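Local coordinates for protein transcription factor SPN1 (Saccharomyces cerevisiae, PDB 3NFQ) that regulates RNA polymerase II transcription, may act in both recruitment and post-recruitment steps of TATA-binding protein, and interacts with the elongation factors SPT5 and SPT6, at residues L21-D32 / A49-V59; Q79-P87 / I98-L106. All coordinates share one frame; numbering follows the deposited sequence.

Overall arrangement
Both interactions belong to the conserved central domain of SPN1, an all-helical unit, and follow one another along the chain. Interaction 1 (21-32 with 49-59) sets the long helix 10-42 against helix 51-63; interaction 2 (79-87 with 98-106) pairs helix 77-85 with helix 96-107 close to the middle of the domain, its centre about 11 Å from that of interaction 1. The two are joined directly. Trp-84 NE1 lies 2.9 Å from Met-25 O, probably hydrogen-bonded, and Trp-84 CH2 comes within 3.4 Å of Lys-52 O. Val-59 of interaction 1 also touches both Trp-84 and Leu-102, joining the apolar side chains of the two pairs.

Interaction 1 of 2, residues L21-D32 / A49-V59; sequences LKDEMNIAAQLD and AMQKVKLLPKV
Asp-32 on helix 10-42 grips Gln-51 and Lys-52 at the start of helix 51-63; further along that helix Leu-55 packs against helix 10-42, the two segments of this all-helical domain running nearly antiparallel (157°). The polar part centres on the carboxylate. OD1 takes Gln-51 N at 2.8 Å through its syn lone pair. OD2 takes Lys-52 N at 3.0 Å from above the carboxylate plane, and its anti lone pair meets Lys-52 NZ in a salt bridge, also 3.0 Å. Two bends, at chi3 and chi4, curl the lysine chain back to this oxygen. An asparagine at Asp-32 would probably leave the Lys-52 ammonium without its charged mate and the first turn of helix 51-63 less firmly held. Water adds two bridges, Ala-29 O to Lys-52 NZ and Asp-32 OD2 to Val-53 N.

The apolar part is a knob-into-hole fit: Leu-55 enters the hole formed by Leu-21, Glu-24, Met-25 and Ala-28. With its CG anti to the backbone N (chi1 -172°), Leu-55 brings CD2 within 3.5 Å of Glu-24 O. Beyond it, selenomethionine Met-25 meets Val-59 tip to tip, SE standing 3.8 Å from CG2.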
loop_
_atom_site.group_PDB
_atom_site.type_symbol
_atom_site.label_atom_id
_atom_site.label_comp_id
_atom_site.label_asym_id
_atom_site.label_seq_id
_atom_site.Cartn_x
_atom_site.Cartn_y
_atom_site.Cartn_z
ATOM N N LEU A 21 -8.502 8.781 4.991
ATOM C CA LEU A 21 -7.242 8.060 5.114
ATOM C C LEU A 21 -6.598 7.929 3.735
ATOM O O LEU A 21 -5.409 8.122 3.561
ATOM C CB LEU A 21 -7.503 6.687 5.733
ATOM C CG LEU A 21 -6.272 5.812 5.905
ATOM C CD1 LEU A 21 -5.306 6.446 6.902
ATOM C CD2 LEU A 21 -6.708 4.418 6.346
ATOM N N LYS A 22 -7.417 7.663 2.747
ATOM C CA LYS A 22 -6.944 7.549 1.390
ATOM C C LYS A 22 -6.197 8.831 1.007
ATOM O O LYS A 22 -5.035 8.797 0.613
ATOM C CB LYS A 22 -8.138 7.256 0.520
ATOM C CG LYS A 22 -7.829 7.092 -0.899
ATOM C CD LYS A 22 -9.079 6.550 -1.608
ATOM C CE LYS A 22 -8.844 6.476 -3.105
ATOM N NZ LYS A 22 -10.183 6.362 -3.741
ATOM N N ASP A 23 -6.834 9.974 1.223
ATOM C CA ASP A 23 -6.182 11.278 1.001
ATOM C C ASP A 23 -4.956 11.493 1.839
ATOM O O ASP A 23 -3.961 11.990 1.352
ATOM C CB ASP A 23 -7.143 12.460 1.310
ATOM C CG ASP A 23 -8.384 12.516 0.383
ATOM O OD1 ASP A 23 -8.345 12.003 -0.759
ATOM O OD2 ASP A 23 -9.410 13.143 0.822
ATOM N N GLU A 24 -5.013 11.182 3.134
ATOM C CA GLU A 24 -3.831 11.346 3.935
ATOM C C GLU A 24 -2.665 10.498 3.440
ATOM O O GLU A 24 -1.510 10.912 3.564
ATOM C CB GLU A 24 -4.076 10.917 5.376
ATOM C CG GLU A 24 -5.095 11.794 6.144
ATOM C CD GLU A 24 -4.485 13.119 6.609
ATOM O OE1 GLU A 24 -3.256 13.141 6.864
ATOM O OE2 GLU A 24 -5.232 14.133 6.718
HETATM N N MSE A 25 -2.961 9.271 2.995
HETATM C CA MSE A 25 -1.875 8.407 2.501
HETATM C C MSE A 25 -1.264 9.003 1.271
HETATM O O MSE A 25 -0.031 8.966 1.084
HETATM C CB MSE A 25 -2.431 6.988 2.228
HETATM C CG MSE A 25 -2.732 6.293 3.496
HETATM SE SE MSE A 25 -3.336 4.419 3.018
HETATM C CE MSE A 25 -1.521 3.700 2.636
ATOM N N ASN A 26 -2.111 9.529 0.377
ATOM C CA ASN A 26 -1.563 10.117 -0.851
ATOM C C ASN A 26 -0.741 11.367 -0.560
ATOM O O ASN A 26 0.278 11.590 -1.196
ATOM C CB ASN A 26 -2.672 10.500 -1.874
ATOM C CG ASN A 26 -3.469 9.325 -2.339
ATOM O OD1 ASN A 26 -4.611 9.479 -2.856
ATOM N ND2 ASN A 26 -2.911 8.127 -2.159
ATOM N N ILE A 27 -1.207 12.184 0.381
ATOM C CA ILE A 27 -0.462 13.409 0.745
ATOM C C ILE A 27 0.872 13.002 1.343
ATOM O O ILE A 27 1.914 13.539 1.025
ATOM C CB ILE A 27 -1.249 14.254 1.773
ATOM C CG1 ILE A 27 -2.423 14.944 1.074
ATOM C CG2 ILE A 27 -0.293 15.279 2.453
ATOM C CD1 ILE A 27 -3.582 15.375 2.028
ATOM N N ALA A 28 0.870 12.007 2.211
ATOM C CA ALA A 28 2.166 11.565 2.768
ATOM C C ALA A 28 3.128 11.048 1.723
ATOM O O ALA A 28 4.343 11.322 1.757
ATOM C CB ALA A 28 1.938 10.512 3.842
ATOM N N ALA A 29 2.607 10.303 0.742
ATOM C CA ALA A 29 3.469 9.762 -0.271
ATOM C C ALA A 29 4.103 10.854 -1.169
ATOM O O ALA A 29 5.304 10.770 -1.549
ATOM C CB ALA A 29 2.698 8.775 -1.095
ATOM N N GLN A 30 3.276 11.840 -1.536
ATOM C CA GLN A 30 3.742 13.006 -2.314
ATOM C C GLN A 30 4.745 13.828 -1.518
ATOM O O GLN A 30 5.790 14.181 -2.003
ATOM C CB GLN A 30 2.544 13.880 -2.752
ATOM C CG GLN A 30 2.974 14.945 -3.819
ATOM C CD GLN A 30 3.771 14.316 -5.000
ATOM O OE1 GLN A 30 3.329 13.345 -5.617
ATOM N NE2 GLN A 30 4.974 14.859 -5.279
ATOM N N LEU A 31 4.448 14.105 -0.266
ATOM C CA LEU A 31 5.469 14.810 0.547
ATOM C C LEU A 31 6.810 14.084 0.604
ATOM O O LEU A 31 7.877 14.706 0.458
ATOM C CB LEU A 31 4.965 15.124 1.953
ATOM C CG LEU A 31 3.811 16.097 2.039
ATOM C CD1 LEU A 31 3.231 16.055 3.421
ATOM C CD2 LEU A 31 4.212 17.518 1.670
ATOM N N ASP A 32 6.777 12.772 0.836
ATOM C CA ASP A 32 8.000 11.973 0.875
ATOM C C ASP A 32 8.736 11.970 -0.485
ATOM O O ASP A 32 9.952 12.054 -0.534
ATOM C CB ASP A 32 7.666 10.532 1.325
ATOM C CG ASP A 32 7.460 10.434 2.838
ATOM O OD1 ASP A 32 7.613 11.495 3.487
ATOM O OD2 ASP A 32 7.152 9.328 3.369
ATOM N N ALA A 49 12.707 11.293 4.349
ATOM C CA ALA A 49 11.251 11.199 4.206
ATOM C C ALA A 49 10.610 10.470 5.420
ATOM O O ALA A 49 11.014 9.377 5.833
ATOM C CB ALA A 49 10.930 10.532 2.858
HETATM N N MSE A 50 9.695 11.131 6.086
HETATM C CA MSE A 50 9.085 10.528 7.249
HETATM C C MSE A 50 7.581 10.504 7.232
HETATM O O MSE A 50 7.013 9.975 8.168
HETATM C CB MSE A 50 9.522 11.261 8.541
HETATM C CG MSE A 50 11.015 11.327 8.698
HETATM SE SE MSE A 50 11.398 12.094 10.523
HETATM C CE MSE A 50 10.499 13.973 10.319
ATOM N N GLN A 51 6.909 11.044 6.209
ATOM C CA GLN A 51 5.470 11.196 6.351
ATOM C C GLN A 51 4.730 9.849 6.372
ATOM O O GLN A 51 3.829 9.658 7.193
ATOM C CB GLN A 51 4.861 12.146 5.316
ATOM C CG GLN A 51 5.396 13.606 5.404
ATOM C CD GLN A 51 5.156 14.193 6.811
ATOM O OE1 GLN A 51 6.105 14.362 7.538
ATOM N NE2 GLN A 51 3.894 14.459 7.182
ATOM N N LYS A 52 5.049 8.976 5.426
ATOM C CA LYS A 52 4.453 7.631 5.423
ATOM C C LYS A 52 4.705 6.868 6.727
ATOM O O LYS A 52 3.761 6.321 7.293
ATOM C CB LYS A 52 4.977 6.816 4.250
ATOM C CG LYS A 52 4.616 7.405 2.917
ATOM C CD LYS A 52 4.968 6.336 1.837
ATOM C CE LYS A 52 6.471 5.983 1.640
ATOM N NZ LYS A 52 7.246 7.257 1.269
ATOM N N VAL A 53 5.939 6.858 7.215
ATOM C CA VAL A 53 6.217 6.111 8.476
ATOM C C VAL A 53 5.474 6.666 9.636
ATOM O O VAL A 53 5.066 5.921 10.515
ATOM C CB VAL A 53 7.732 5.930 8.834
ATOM C CG1 VAL A 53 8.448 5.168 7.761
ATOM C CG2 VAL A 53 8.443 7.246 9.092
ATOM N N LYS A 54 5.248 7.981 9.655
ATOM C CA LYS A 54 4.454 8.517 10.738
ATOM C C LYS A 54 3.016 8.102 10.658
ATOM O O LYS A 54 2.360 8.010 11.680
ATOM C CB LYS A 54 4.470 10.047 10.743
ATOM C CG LYS A 54 5.801 10.622 11.144
ATOM C CD LYS A 54 5.615 12.150 11.293
ATOM C CE LYS A 54 6.946 12.835 11.396
ATOM N NZ LYS A 54 6.811 14.317 11.131
ATOM N N LEU A 55 2.485 7.963 9.427
ATOM C CA LEU A 55 1.122 7.569 9.230
ATOM C C LEU A 55 0.948 6.037 9.281
ATOM O O LEU A 55 -0.145 5.564 9.482
ATOM C CB LEU A 55 0.595 8.113 7.902
ATOM C CG LEU A 55 -0.883 7.989 7.525
ATOM C CD1 LEU A 55 -1.891 8.559 8.594
ATOM C CD2 LEU A 55 -1.101 8.680 6.193
ATOM N N LEU A 56 2.006 5.281 9.085
ATOM C CA LEU A 56 1.878 3.812 8.957
ATOM C C LEU A 56 1.059 3.097 10.064
ATOM O O LEU A 56 0.216 2.266 9.768
ATOM C CB LEU A 56 3.273 3.203 8.744
ATOM C CG LEU A 56 3.342 1.671 8.569
ATOM C CD1 LEU A 56 2.633 1.231 7.233
ATOM C CD2 LEU A 56 4.784 1.231 8.628
ATOM N N PRO A 57 1.312 3.416 11.337
ATOM C CA PRO A 57 0.523 2.817 12.441
ATOM C C PRO A 57 -0.992 2.928 12.242
ATOM O O PRO A 57 -1.725 1.986 12.504
ATOM C CB PRO A 57 0.947 3.640 13.665
ATOM C CG PRO A 57 2.376 4.060 13.340
ATOM C CD PRO A 57 2.336 4.350 11.821
ATOM N N LYS A 58 -1.472 4.064 11.788
ATOM C CA LYS A 58 -2.875 4.226 11.513
ATOM C C LYS A 58 -3.329 3.399 10.342
ATOM O O LYS A 58 -4.422 2.807 10.372
ATOM C CB LYS A 58 -3.208 5.691 11.255
ATOM C CG LYS A 58 -4.685 5.942 11.256
ATOM C CD LYS A 58 -4.932 7.390 10.882
ATOM C CE LYS A 58 -6.366 7.830 11.145
ATOM N NZ LYS A 58 -6.421 9.343 10.908
ATOM N N VAL A 59 -2.496 3.316 9.296
ATOM C CA VAL A 59 -2.891 2.559 8.151
ATOM C C VAL A 59 -3.035 1.063 8.495
ATOM O O VAL A 59 -4.004 0.391 8.095
ATOM C CB VAL A 59 -1.817 2.700 7.047
ATOM C CG1 VAL A 59 -2.029 1.688 5.969
ATOM C CG2 VAL A 59 -1.791 4.149 6.496
HETATM O O HOH W 1 6.258 8.221 -1.290
HETATM O O HOH W 2 8.209 7.760 5.336
#

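Interaction 2 of 2, residues Q79-P87 / I98-L106; sequences QSVRIWLEP and IQKSLFAAL
Leu-85 and Leu-102 lie alongside each other, pointing opposite ways, and around them the contact is tightest. Leu-102 CD1 is met by Val-81, Trp-84 and Leu-85: it stands 3.7 Å from Trp-84 CB and 3.8 Å from Leu-85 CG, with Val-81 CG1 a little farther off. Its chain, CG anti to the carbonyl carbon (chi1 -65°) and extended at chi2, carries that methyl across to helix 77-85. Trp-84 stands roughly perpendicular to Leu-102, and its CE3 is 4.1 Å from the same methyl. In the other direction Leu-85 is a knob in a hole made by Gln-99, Leu-102, Phe-103 and Leu-106. One branch, CD2, comes within 4.0 Å of Gln-99 CA, while CD1 meets Leu-106 CD1 tip to tip at 4.2 Å.

The two segments run almost antiparallel (151°) within the TFIIS N-terminal region, a helical-bundle family, their axes 10.5 Å apart at closest approach, with mainly apolar side chains between them. Other helices close the sides: Trp-84 also touches Lys-52 and Val-59 of helix 51-63, its NE1 bonded to Met-25 O, and Phe-103 packs edge-to-face with Tyr-128, whose hydroxyl bonds Leu-85 O.

Fit is looser at the margins. Ile-98 CG2 approaches Trp-84 CE3 obliquely at no less than 4.4 Å, and Gln-99 turns its amide from the interface, NE2 bonding Pro-94 O. Away from the pairing, partly exposed Arg-82 and Glu-86 form a salt bridge beside Val-124 of helix 121-130, the carboxylate lying near the guanidinium plane and Arg-82 NH2 reaching Glu-86 OE1 at 3.1 Å; Arg-82 NH1 also bonds Ser-119 O.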
loop_
_atom_site.group_PDB
_atom_site.type_symbol
_atom_site.label_atom_id
_atom_site.label_comp_id
_atom_site.label_asym_id
_atom_site.label_seq_id
_atom_site.Cartn_x
_atom_site.Cartn_y
_atom_site.Cartn_z
ATOM N N GLN A 79 -5.767 1.569 -3.679
ATOM C CA GLN A 79 -5.018 2.441 -4.588
ATOM C C GLN A 79 -3.905 3.157 -3.864
ATOM O O GLN A 79 -2.806 3.309 -4.363
ATOM C CB GLN A 79 -5.944 3.502 -5.201
ATOM C CG GLN A 79 -5.274 4.094 -6.469
ATOM C CD GLN A 79 -6.157 5.146 -7.094
ATOM O OE1 GLN A 79 -6.450 5.099 -8.297
ATOM N NE2 GLN A 79 -6.626 6.063 -6.271
ATOM N N SER A 80 -4.237 3.713 -2.717
ATOM C CA SER A 80 -3.230 4.374 -1.891
ATOM C C SER A 80 -2.182 3.402 -1.337
ATOM O O SER A 80 -1.039 3.778 -1.224
ATOM C CB SER A 80 -3.888 5.085 -0.725
ATOM O OG SER A 80 -4.702 6.172 -1.176
ATOM N N VAL A 81 -2.595 2.189 -0.974
ATOM C CA VAL A 81 -1.632 1.129 -0.565
ATOM C C VAL A 81 -0.700 0.828 -1.692
ATOM O O VAL A 81 0.518 0.747 -1.529
ATOM C CB VAL A 81 -2.362 -0.159 -0.108
ATOM C CG1 VAL A 81 -1.347 -1.330 0.167
ATOM C CG2 VAL A 81 -3.228 0.162 1.101
ATOM N N ARG A 82 -1.251 0.742 -2.893
ATOM C CA ARG A 82 -0.429 0.484 -4.025
ATOM C C ARG A 82 0.559 1.592 -4.258
ATOM O O ARG A 82 1.708 1.335 -4.632
ATOM C CB ARG A 82 -1.353 0.389 -5.243
ATOM C CG ARG A 82 -0.613 0.232 -6.523
ATOM C CD ARG A 82 -1.473 0.930 -7.557
ATOM N NE ARG A 82 -0.871 2.145 -7.929
ATOM C CZ ARG A 82 -1.426 3.200 -8.523
ATOM N NH1 ARG A 82 -2.714 3.336 -8.835
ATOM N NH2 ARG A 82 -0.590 4.182 -8.780
ATOM N N ILE A 83 0.128 2.841 -4.072
ATOM C CA ILE A 83 1.082 3.976 -4.259
ATOM C C ILE A 83 2.261 3.909 -3.259
ATOM O O ILE A 83 3.414 4.203 -3.598
ATOM C CB ILE A 83 0.330 5.322 -4.095
ATOM C CG1 ILE A 83 -0.488 5.564 -5.361
ATOM C CG2 ILE A 83 1.309 6.525 -3.977
ATOM C CD1 ILE A 83 -1.601 6.633 -5.134
ATOM N N TRP A 84 1.973 3.543 -2.005
ATOM C CA TRP A 84 3.078 3.315 -1.068
ATOM C C TRP A 84 4.054 2.214 -1.491
ATOM O O TRP A 84 5.251 2.354 -1.293
ATOM C CB TRP A 84 2.553 3.048 0.355
ATOM C CG TRP A 84 2.045 4.258 1.020
ATOM C CD1 TRP A 84 1.563 5.392 0.431
ATOM C CD2 TRP A 84 1.929 4.449 2.420
ATOM N NE1 TRP A 84 1.125 6.270 1.389
ATOM C CE2 TRP A 84 1.365 5.727 2.620
ATOM C CE3 TRP A 84 2.268 3.678 3.533
ATOM C CZ2 TRP A 84 1.138 6.247 3.857
ATOM C CZ3 TRP A 84 2.011 4.192 4.802
ATOM C CH2 TRP A 84 1.458 5.456 4.961
ATOM N N LEU A 85 3.565 1.143 -2.123
ATOM C CA LEU A 85 4.412 -0.026 -2.419
ATOM C C LEU A 85 5.140 0.138 -3.740
ATOM O O LEU A 85 6.179 -0.480 -3.959
ATOM C CB LEU A 85 3.497 -1.265 -2.509
ATOM C CG LEU A 85 3.018 -1.792 -1.124
ATOM C CD1 LEU A 85 1.976 -2.893 -1.294
ATOM C CD2 LEU A 85 4.219 -2.262 -0.316
ATOM N N GLU A 86 4.568 0.923 -4.639
ATOM C CA GLU A 86 5.080 0.893 -6.011
ATOM C C GLU A 86 6.494 1.414 -6.132
ATOM O O GLU A 86 6.917 2.337 -5.401
ATOM C CB GLU A 86 4.120 1.643 -6.975
ATOM C CG GLU A 86 4.274 3.107 -7.025
ATOM C CD GLU A 86 3.091 3.827 -7.724
ATOM O OE1 GLU A 86 2.333 3.172 -8.444
ATOM O OE2 GLU A 86 2.939 5.057 -7.547
ATOM N N PRO A 87 7.258 0.828 -7.069
ATOM C CA PRO A 87 8.622 1.255 -7.260
ATOM C C PRO A 87 8.664 2.608 -7.903
ATOM O O PRO A 87 7.766 2.972 -8.683
ATOM C CB PRO A 87 9.222 0.202 -8.225
ATOM C CG PRO A 87 8.080 -0.436 -8.841
ATOM C CD PRO A 87 6.907 -0.344 -7.895
ATOM N N ILE A 98 7.844 -0.636 5.701
ATOM C CA ILE A 98 6.605 -0.332 4.977
ATOM C C ILE A 98 6.135 -1.552 4.141
ATOM O O ILE A 98 4.947 -1.899 4.123
ATOM C CB ILE A 98 6.769 0.924 4.110
ATOM C CG1 ILE A 98 6.609 2.180 4.959
ATOM C CG2 ILE A 98 5.670 0.917 2.886
ATOM C CD1 ILE A 98 7.235 3.368 4.340
ATOM N N GLN A 99 7.071 -2.217 3.464
ATOM C CA GLN A 99 6.696 -3.383 2.658
ATOM C C GLN A 99 6.101 -4.461 3.543
ATOM O O GLN A 99 5.031 -4.960 3.275
ATOM C CB GLN A 99 7.896 -3.969 1.938
ATOM C CG GLN A 99 8.623 -3.032 0.935
ATOM C CD GLN A 99 9.843 -3.697 0.327
ATOM O OE1 GLN A 99 9.804 -4.876 -0.005
ATOM N NE2 GLN A 99 10.925 -2.948 0.156
ATOM N N LYS A 100 6.800 -4.795 4.616
ATOM C CA LYS A 100 6.366 -5.890 5.461
ATOM C C LYS A 100 5.050 -5.572 6.181
ATOM O O LYS A 100 4.147 -6.422 6.276
ATOM C CB LYS A 100 7.455 -6.186 6.482
ATOM C CG LYS A 100 7.131 -7.464 7.173
ATOM C CD LYS A 100 8.051 -7.683 8.365
ATOM C CE LYS A 100 7.817 -9.108 8.862
ATOM N NZ LYS A 100 8.929 -9.464 9.777
ATOM N N SER A 101 4.918 -4.340 6.663
ATOM C CA SER A 101 3.671 -3.963 7.335
ATOM C C SER A 101 2.495 -3.984 6.402
ATOM O O SER A 101 1.403 -4.448 6.756
ATOM C CB SER A 101 3.750 -2.567 7.941
ATOM O OG SER A 101 4.743 -2.585 8.958
ATOM N N LEU A 102 2.674 -3.414 5.216
ATOM C CA LEU A 102 1.548 -3.444 4.260
ATOM C C LEU A 102 1.189 -4.831 3.753
ATOM O O LEU A 102 -0.007 -5.187 3.634
ATOM C CB LEU A 102 1.797 -2.478 3.097
ATOM C CG LEU A 102 1.843 -0.988 3.465
ATOM C CD1 LEU A 102 2.103 -0.153 2.177
ATOM C CD2 LEU A 102 0.568 -0.552 4.090
ATOM N N PHE A 103 2.195 -5.646 3.459
ATOM C CA PHE A 103 1.903 -6.980 2.975
ATOM C C PHE A 103 1.266 -7.826 4.097
ATOM O O PHE A 103 0.386 -8.616 3.859
ATOM C CB PHE A 103 3.173 -7.642 2.384
ATOM C CG PHE A 103 3.341 -7.404 0.891
ATOM C CD1 PHE A 103 4.354 -6.575 0.414
ATOM C CD2 PHE A 103 2.514 -8.051 -0.014
ATOM C CE1 PHE A 103 4.523 -6.377 -0.996
ATOM C CE2 PHE A 103 2.688 -7.846 -1.408
ATOM C CZ PHE A 103 3.675 -7.021 -1.871
ATOM N N ALA A 104 1.656 -7.625 5.342
ATOM C CA ALA A 104 1.005 -8.387 6.394
ATOM C C ALA A 104 -0.460 -7.991 6.541
ATOM O O ALA A 104 -1.348 -8.837 6.757
ATOM C CB ALA A 104 1.775 -8.203 7.768
ATOM N N ALA A 105 -0.741 -6.693 6.424
ATOM C CA ALA A 105 -2.113 -6.216 6.449
ATOM C C ALA A 105 -2.920 -6.700 5.261
ATOM O O ALA A 105 -4.077 -7.046 5.437
ATOM C CB ALA A 105 -2.136 -4.661 6.551
ATOM N N LEU A 106 -2.341 -6.776 4.061
ATOM C CA LEU A 106 -3.059 -7.248 2.875
ATOM C C LEU A 106 -3.349 -8.761 2.956
ATOM O O LEU A 106 -4.289 -9.261 2.323
ATOM C CB LEU A 106 -2.255 -7.035 1.612
ATOM C CG LEU A 106 -2.048 -5.587 1.105
ATOM C CD1 LEU A 106 -0.924 -5.541 0.124
ATOM C CD2 LEU A 106 -3.376 -5.076 0.485
#